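Local structure of DUF5618 domain-containing protein (3MFN) at residues Q105-V116 with R141-R152. The protein is of unknown function but belongs to the DUF5618 family and folds as a small, mostly helical protein, found here as a two-chain assembly. Sequence-based numbering, arbitrary orientation.
Sequences QDKKILNTFVSV and RAEIIIDWVERR
Two consecutive helices of a helical bundle, 107-126 and 132-153, pack here through residues 105-116 and 141-152. Ile-109, Thr-112 and Val-116 meet Arg-141, Ile-144, Ile-145 and Trp-148. The N-to-C directions of the two segments make 135°, and the axes approach to 9.0 Å.

Ile-109 lies over one face of the Trp-148 indole. Its CG1 stands 3.8 Å from the centroid of the five-membered ring, a CH-pi contact. With CG1 beside the backbone N (chi1 -66°), CG2 lies anti to it and reaches Ile-145 CD1 at 3.4 Å, a tight fit. Arg-152, in one of two conformers, lays CG over the opposite face of the indole. Gln-105 CG approaches the ring edge in plane, 3.7 Å from Trp-148 CZ2.

Thr-112 turns its methyl to the other helix, with CG2 3.5 Å from Arg-141 O. Its OG1 bonds back to Lys-108 O at 2.8 Å, which satisfies the hydroxyl within its own helix. Val-116 CG2 rests on Arg-141 CB at 3.5 Å.

In that same conformer Arg-152 NH2 makes a weak, doubtful hydrogen bond to Gln-105 OE1. The stronger partner of that oxygen is Tyr-84 OH, which also hydrogen-bonds Arg-152 NE in this conformer. Arg-141 instead forms salt bridges with Asp-131 and Glu-133 of the second subunit. Helix 95-103 touches Ile-109 and Trp-148 through Leu-102, and helix 63-85 packs Val-77 against Ala-142 and Ile-145.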
ATOM      1  N   GLN A 105      10.269  11.507 -18.632  1.00 42.35           N
ATOM      2  CA  GLN A 105       9.862  12.839 -18.231  1.00 43.77           C
ATOM      3  C   GLN A 105      10.380  13.307 -16.877  1.00 43.91           C
ATOM      4  O   GLN A 105      10.718  14.476 -16.775  1.00 45.25           O
ATOM      5  CB  GLN A 105       8.339  12.947 -18.225  1.00 44.25           C
ATOM      6  CG  GLN A 105       7.837  14.164 -18.976  1.00 46.93           C
ATOM      7  CD  GLN A 105       7.221  13.821 -20.316  1.00 49.48           C
ATOM      8  OE1 GLN A 105       6.422  14.595 -20.861  1.00 53.10           O
ATOM      9  NE2 GLN A 105       7.568  12.659 -20.851  1.00 50.52           N
ATOM     10  N   ASP A 106      10.450  12.449 -15.853  1.00 43.34           N
ATOM     11  CA  ASP A 106      10.688  12.944 -14.483  1.00 43.47           C
ATOM     12  C   ASP A 106      10.437  11.878 -13.422  1.00 42.35           C
ATOM     13  O   ASP A 106       9.340  11.310 -13.331  1.00 42.60           O
ATOM     14  CB  ASP A 106       9.819  14.201 -14.191  1.00 44.09           C
ATOM     15  CG  ASP A 106       9.919  14.681 -12.743  1.00 46.08           C
ATOM     16  OD1 ASP A 106       8.993  15.396 -12.291  1.00 46.06           O
ATOM     17  OD2 ASP A 106      10.930  14.363 -12.067  1.00 51.04           O
ATOM     18  N   LYS A 107      11.441  11.655 -12.579  1.00 40.71           N
ATOM     19  CA  LYS A 107      11.552  10.413 -11.819  1.00 39.44           C
ATOM     20  C   LYS A 107      10.695  10.449 -10.545  1.00 37.56           C
ATOM     21  O   LYS A 107      10.190   9.408 -10.075  1.00 35.07           O
ATOM     22  CB  LYS A 107      13.029  10.170 -11.504  1.00 40.46           C
ATOM     23  CG  LYS A 107      13.336   9.027 -10.526  1.00 43.31           C
ATOM     24  CD  LYS A 107      14.476   9.414  -9.541  1.00 44.86           C
ATOM     25  CE  LYS A 107      15.747   8.626  -9.776  1.00 46.49           C
ATOM     26  NZ  LYS A 107      16.735   8.921  -8.671  1.00 46.55           N
ATOM     27  N   LYS A 108      10.562  11.647  -9.977  1.00 35.10           N
ATOM     28  CA  LYS A 108       9.719  11.830  -8.831  1.00 34.46           C
ATOM     29  C   LYS A 108       8.312  11.438  -9.229  1.00 32.28           C
ATOM     30  O   LYS A 108       7.610  10.825  -8.445  1.00 31.71           O
ATOM     31  CB  LYS A 108       9.717  13.272  -8.327  1.00 35.41           C
ATOM     32  CG  LYS A 108       9.394  13.345  -6.800  1.00 39.87           C
ATOM     33  CD  LYS A 108       8.660  14.631  -6.344  1.00 42.37           C
ATOM     34  CE  LYS A 108       8.572  14.748  -4.792  1.00 45.07           C
ATOM     35  NZ  LYS A 108       7.829  13.577  -4.156  1.00 45.08           N
ATOM     36  N   ILE A 109       7.921  11.789 -10.459  1.00 30.05           N
ATOM     37  CA  ILE A 109       6.559  11.602 -10.896  1.00 28.67           C
ATOM     38  C   ILE A 109       6.372  10.143 -11.251  1.00 26.22           C
ATOM     39  O   ILE A 109       5.305   9.599 -11.008  1.00 25.46           O
ATOM     40  CB  ILE A 109       6.134  12.584 -12.003  1.00 28.63           C
ATOM     41  CG1 ILE A 109       6.114  14.019 -11.435  1.00 32.35           C
ATOM     42  CG2 ILE A 109       4.687  12.363 -12.477  1.00 27.51           C
ATOM     43  CD1 ILE A 109       4.933  14.288 -10.451  1.00 33.72           C
ATOM     44  N   LEU A 110       7.408   9.512 -11.794  1.00 24.17           N
ATOM     45  CA  LEU A 110       7.424   8.069 -11.983  1.00 22.61           C
ATOM     46  C   LEU A 110       7.144   7.347 -10.676  1.00 21.72           C
ATOM     47  O   LEU A 110       6.186   6.554 -10.601  1.00 21.38           O
ATOM     48  CB  LEU A 110       8.737   7.570 -12.581  1.00 22.93           C
ATOM     49  CG  LEU A 110       8.945   6.044 -12.720  1.00 23.39           C
ATOM     50  CD1 LEU A 110       7.865   5.431 -13.573  1.00 25.59           C
ATOM     51  CD2 LEU A 110      10.430   5.678 -13.324  1.00 23.05           C
ATOM     52  N   ASN A 111       7.929   7.636  -9.644  1.00 21.00           N
ATOM     53  CA  ASN A 111       7.777   6.947  -8.371  1.00 20.70           C
ATOM     54  C   ASN A 111       6.394   7.206  -7.806  1.00 20.45           C
ATOM     55  O   ASN A 111       5.776   6.300  -7.279  1.00 20.04           O
ATOM     56  CB  ASN A 111       8.833   7.380  -7.344  1.00 20.36           C
ATOM     57  CG  ASN A 111      10.227   6.870  -7.672  1.00 23.78           C
ATOM     58  OD1 ASN A 111      10.384   5.905  -8.377  1.00 22.35           O
ATOM     59  ND2 ASN A 111      11.229   7.543  -7.166  1.00 23.15           N
ATOM     60  N   THR A 112       5.917   8.451  -7.926  1.00 20.89           N
ATOM     61  CA  THR A 112       4.596   8.808  -7.473  1.00 20.71           C
ATOM     62  C   THR A 112       3.526   7.945  -8.168  1.00 22.40           C
ATOM     63  O   THR A 112       2.590   7.446  -7.509  1.00 20.64           O
ATOM     64  CB  THR A 112       4.310  10.345  -7.679  1.00 22.10           C
ATOM     65  OG1 THR A 112       5.267  11.108  -6.951  1.00 21.83           O
ATOM     66  CG2 THR A 112       2.887  10.775  -7.253  1.00 16.66           C
ATOM     67  N   PHE A 113       3.634   7.798  -9.491  1.00 21.08           N
ATOM     68  CA  PHE A 113       2.675   7.000 -10.211  1.00 20.71           C
ATOM     69  C   PHE A 113       2.751   5.529  -9.788  1.00 20.41           C
ATOM     70  O   PHE A 113       1.698   4.843  -9.705  1.00 20.00           O
ATOM     71  CB  PHE A 113       2.907   7.106 -11.768  1.00 19.64           C
ATOM     72  CG  PHE A 113       2.058   6.177 -12.546  1.00 21.08           C
ATOM     73  CD1 PHE A 113       0.694   6.430 -12.690  1.00 21.44           C
ATOM     74  CD2 PHE A 113       2.559   5.011 -13.035  1.00 21.07           C
ATOM     75  CE1 PHE A 113      -0.090   5.568 -13.361  1.00 22.15           C
ATOM     76  CE2 PHE A 113       1.755   4.137 -13.706  1.00 22.45           C
ATOM     77  CZ  PHE A 113       0.439   4.399 -13.861  1.00 21.33           C
ATOM     78  N   VAL A 114       3.951   5.015  -9.538  1.00 20.13           N
ATOM     79  CA  VAL A 114       4.082   3.584  -9.178  1.00 19.53           C
ATOM     80  C   VAL A 114       3.333   3.317  -7.849  1.00 18.86           C
ATOM     81  O   VAL A 114       2.651   2.264  -7.664  1.00 19.15           O
ATOM     82  CB  VAL A 114       5.582   3.132  -9.114  1.00 21.61           C
ATOM     83  CG1 VAL A 114       5.718   1.639  -8.583  1.00 21.32           C
ATOM     84  CG2 VAL A 114       6.221   3.220 -10.520  1.00 20.03           C
ATOM     85  N   SER A 115       3.447   4.273  -6.945  1.00 17.67           N
ATOM     86  CA  SER A 115       2.782   4.217  -5.680  1.00 19.35           C
ATOM     87  C   SER A 115       1.269   4.282  -5.874  1.00 20.73           C
ATOM     88  O   SER A 115       0.553   3.490  -5.270  1.00 21.59           O
ATOM     89  CB  SER A 115       3.295   5.338  -4.773  1.00 20.10           C
ATOM     90  OG  SER A 115       2.983   5.091  -3.434  1.00 20.12           O
ATOM     91  N   VAL A 116       0.785   5.210  -6.717  1.00 19.12           N
ATOM     92  CA  VAL A 116      -0.623   5.167  -7.128  1.00 19.40           C
ATOM     93  C   VAL A 116      -1.089   3.807  -7.644  1.00 19.88           C
ATOM     94  O   VAL A 116      -2.145   3.285  -7.221  1.00 21.30           O
ATOM     95  CB  VAL A 116      -0.879   6.221  -8.166  1.00 20.46           C
ATOM     96  CG1 VAL A 116      -2.257   6.042  -8.805  1.00 21.91           C
ATOM     97  CG2 VAL A 116      -0.729   7.597  -7.565  1.00 20.09           C
ATOM     98  N   ARG A 141      -1.336  11.121  -3.770  1.00 23.32           N
ATOM     99  CA  ARG A 141      -0.377  10.810  -4.864  1.00 21.84           C
ATOM    100  C   ARG A 141      -1.069  10.965  -6.229  1.00 21.80           C
ATOM    101  O   ARG A 141      -0.504  11.546  -7.157  1.00 22.51           O
ATOM    102  CB  ARG A 141       0.189   9.409  -4.745  1.00 22.58           C
ATOM    103  CG  ARG A 141       0.884   9.123  -3.439  1.00 23.72           C
ATOM    104  CD  ARG A 141       2.192   9.814  -3.297  1.00 24.88           C
ATOM    105  NE  ARG A 141       2.757   9.447  -2.004  1.00 26.38           N
ATOM    106  CZ  ARG A 141       2.639  10.178  -0.898  1.00 28.16           C
ATOM    107  NH1 ARG A 141       1.933  11.308  -0.893  1.00 28.72           N
ATOM    108  NH2 ARG A 141       3.192   9.762   0.222  1.00 25.79           N
ATOM    109  N   ALA A 142      -2.308  10.508  -6.301  1.00 21.60           N
ATOM    110  CA  ALA A 142      -3.174  10.616  -7.481  1.00 22.13           C
ATOM    111  C   ALA A 142      -3.416  12.083  -7.846  1.00 22.93           C
ATOM    112  O   ALA A 142      -3.279  12.427  -8.990  1.00 22.67           O
ATOM    113  CB  ALA A 142      -4.480   9.946  -7.230  1.00 21.62           C
ATOM    114  N   GLU A 143      -3.752  12.957  -6.890  1.00 24.09           N
ATOM    115  CA  GLU A 143      -3.924  14.367  -7.202  0.60 24.62           C
ATOM    116  C   GLU A 143      -2.606  15.002  -7.650  1.00 24.26           C
ATOM    117  O   GLU A 143      -2.590  15.899  -8.466  1.00 24.39           O
ATOM    118  CB  GLU A 143      -4.508  15.131  -6.003  0.60 25.72           C
ATOM    119  CG  GLU A 143      -4.789  16.595  -6.282  0.60 27.29           C
ATOM    120  CD  GLU A 143      -6.126  16.835  -7.028  0.60 31.57           C
ATOM    121  OE1 GLU A 143      -6.908  15.874  -7.242  0.60 33.67           O
ATOM    122  OE2 GLU A 143      -6.421  18.013  -7.339  0.60 33.00           O
ATOM    123  N   ILE A 144      -1.482  14.511  -7.121  1.00 24.82           N
ATOM    124  CA  ILE A 144      -0.179  14.974  -7.561  1.00 23.80           C
ATOM    125  C   ILE A 144       0.032  14.714  -9.030  1.00 23.34           C
ATOM    126  O   ILE A 144       0.520  15.578  -9.773  1.00 23.56           O
ATOM    127  CB  ILE A 144       0.997  14.378  -6.739  1.00 24.72           C
ATOM    128  CG1 ILE A 144       1.108  15.055  -5.369  1.00 26.69           C
ATOM    129  CG2 ILE A 144       2.322  14.606  -7.467  1.00 22.95           C
ATOM    130  CD1 ILE A 144       2.118  14.316  -4.388  1.00 29.44           C
ATOM    131  N   ILE A 145      -0.358  13.536  -9.467  1.00 23.53           N
ATOM    132  CA  ILE A 145      -0.189  13.162 -10.867  1.00 23.77           C
ATOM    133  C   ILE A 145      -1.136  13.965 -11.749  1.00 23.16           C
ATOM    134  O   ILE A 145      -0.771  14.405 -12.836  1.00 22.85           O
ATOM    135  CB  ILE A 145      -0.474  11.646 -11.127  1.00 23.91           C
ATOM    136  CG1 ILE A 145       0.524  10.755 -10.387  1.00 24.19           C
ATOM    137  CG2 ILE A 145      -0.411  11.373 -12.625  1.00 24.20           C
ATOM    138  CD1 ILE A 145       2.008  11.019 -10.792  1.00 21.37           C
ATOM    139  N   ILE A 146      -2.368  14.167 -11.296  1.00 23.41           N
ATOM    140  CA  ILE A 146      -3.312  14.930 -12.123  1.00 22.28           C
ATOM    141  C   ILE A 146      -2.841  16.382 -12.241  1.00 22.69           C
ATOM    142  O   ILE A 146      -2.918  16.955 -13.323  1.00 21.73           O
ATOM    143  CB  ILE A 146      -4.733  14.844 -11.605  1.00 23.37           C
ATOM    144  CG1 ILE A 146      -5.220  13.399 -11.739  1.00 22.24           C
ATOM    145  CG2 ILE A 146      -5.588  15.871 -12.379  1.00 20.71           C
ATOM    146  CD1 ILE A 146      -6.468  12.991 -10.984  1.00 24.39           C
ATOM    147  N   ASP A 147      -2.326  16.961 -11.162  1.00 22.83           N
ATOM    148  CA  ASP A 147      -1.838  18.337 -11.211  1.00 24.32           C
ATOM    149  C   ASP A 147      -0.612  18.431 -12.094  1.00 24.05           C
ATOM    150  O   ASP A 147      -0.433  19.415 -12.804  1.00 25.16           O
ATOM    151  CB  ASP A 147      -1.443  18.855  -9.828  1.00 25.27           C
ATOM    152  CG  ASP A 147      -2.619  19.038  -8.890  1.00 29.61           C
ATOM    153  OD1 ASP A 147      -3.829  18.952  -9.289  1.00 35.57           O
ATOM    154  OD2 ASP A 147      -2.314  19.273  -7.699  1.00 36.39           O
ATOM    155  N   TRP A 148       0.243  17.416 -12.063  1.00 24.05           N
ATOM    156  CA  TRP A 148       1.417  17.419 -12.934  1.00 23.22           C
ATOM    157  C   TRP A 148       0.987  17.509 -14.413  1.00 22.70           C
ATOM    158  O   TRP A 148       1.522  18.315 -15.196  1.00 22.39           O
ATOM    159  CB  TRP A 148       2.247  16.155 -12.674  1.00 24.21           C
ATOM    160  CG  TRP A 148       3.428  16.019 -13.556  1.00 24.06           C
ATOM    161  CD1 TRP A 148       4.663  16.567 -13.362  1.00 27.57           C
ATOM    162  CD2 TRP A 148       3.520  15.252 -14.766  1.00 25.76           C
ATOM    163  NE1 TRP A 148       5.523  16.174 -14.372  1.00 24.87           N
ATOM    164  CE2 TRP A 148       4.846  15.367 -15.238  1.00 23.90           C
ATOM    165  CE3 TRP A 148       2.624  14.430 -15.471  1.00 27.29           C
ATOM    166  CZ2 TRP A 148       5.280  14.755 -16.415  1.00 24.50           C
ATOM    167  CZ3 TRP A 148       3.067  13.810 -16.650  1.00 25.05           C
ATOM    168  CH2 TRP A 148       4.387  13.988 -17.108  1.00 23.15           C
ATOM    169  N   VAL A 149       0.011  16.700 -14.795  1.00 21.68           N
ATOM    170  CA  VAL A 149      -0.587  16.754 -16.139  1.00 21.63           C
ATOM    171  C   VAL A 149      -1.141  18.131 -16.463  1.00 23.46           C
ATOM    172  O   VAL A 149      -0.733  18.745 -17.458  1.00 22.76           O
ATOM    173  CB  VAL A 149      -1.690  15.684 -16.315  1.00 21.96           C
ATOM    174  CG1 VAL A 149      -2.490  15.913 -17.581  1.00 20.25           C
ATOM    175  CG2 VAL A 149      -1.049  14.252 -16.315  1.00 18.06           C
ATOM    176  N   GLU A 150      -2.037  18.650 -15.615  1.00 24.94           N
ATOM    177  CA  GLU A 150      -2.611  19.981 -15.830  1.00 26.65           C
ATOM    178  C   GLU A 150      -1.485  20.975 -16.127  1.00 28.38           C
ATOM    179  O   GLU A 150      -1.522  21.727 -17.093  1.00 28.93           O
ATOM    180  CB  GLU A 150      -3.394  20.458 -14.597  1.00 26.85           C
ATOM    181  CG  GLU A 150      -4.106  21.822 -14.834  1.00 28.56           C
ATOM    182  CD  GLU A 150      -4.822  22.405 -13.610  1.00 30.59           C
ATOM    183  OE1 GLU A 150      -4.383  22.138 -12.489  1.00 31.28           O
ATOM    184  OE2 GLU A 150      -5.807  23.182 -13.788  1.00 36.28           O
ATOM    185  N   ARG A 151      -0.482  20.931 -15.269  1.00 30.56           N
ATOM    186  CA  ARG A 151       0.605  21.860 -15.264  1.00 32.66           C
ATOM    187  C   ARG A 151       1.587  21.703 -16.424  1.00 33.60           C
ATOM    188  O   ARG A 151       2.273  22.666 -16.740  1.00 33.48           O
ATOM    189  CB  ARG A 151       1.331  21.676 -13.953  1.00 33.95           C
ATOM    190  CG  ARG A 151       2.400  22.667 -13.671  1.00 38.81           C
ATOM    191  CD  ARG A 151       2.839  22.476 -12.229  1.00 44.75           C
ATOM    192  NE  ARG A 151       3.863  21.438 -12.151  1.00 50.36           N
ATOM    193  CZ  ARG A 151       3.826  20.346 -11.388  1.00 51.32           C
ATOM    194  NH1 ARG A 151       4.869  19.519 -11.434  1.00 52.43           N
ATOM    195  NH2 ARG A 151       2.802  20.089 -10.571  1.00 51.69           N
ATOM    196  N   ARG A 152       1.670  20.518 -17.043  1.00 34.09           N
ATOM    197  CA  ARG A 152       2.469  20.320 -18.257  0.60 34.88           C
ATOM    198  C   ARG A 152       1.708  20.834 -19.475  1.00 35.37           C
ATOM    199  O   ARG A 152       2.262  21.552 -20.314  1.00 35.44           O
ATOM    200  CB  ARG A 152       2.829  18.839 -18.459  0.60 34.91           C
ATOM    201  CG  ARG A 152       3.717  18.256 -17.356  0.60 35.92           C
ATOM    202  CD  ARG A 152       5.154  18.775 -17.416  0.60 36.62           C
ATOM    203  NE  ARG A 152       5.950  17.950 -18.305  0.60 36.50           N
ATOM    204  CZ  ARG A 152       7.263  18.038 -18.469  0.60 36.37           C
ATOM    205  NH1 ARG A 152       7.998  18.941 -17.819  0.60 37.13           N
ATOM    206  NH2 ARG A 152       7.840  17.208 -19.315  0.60 36.52           N
TER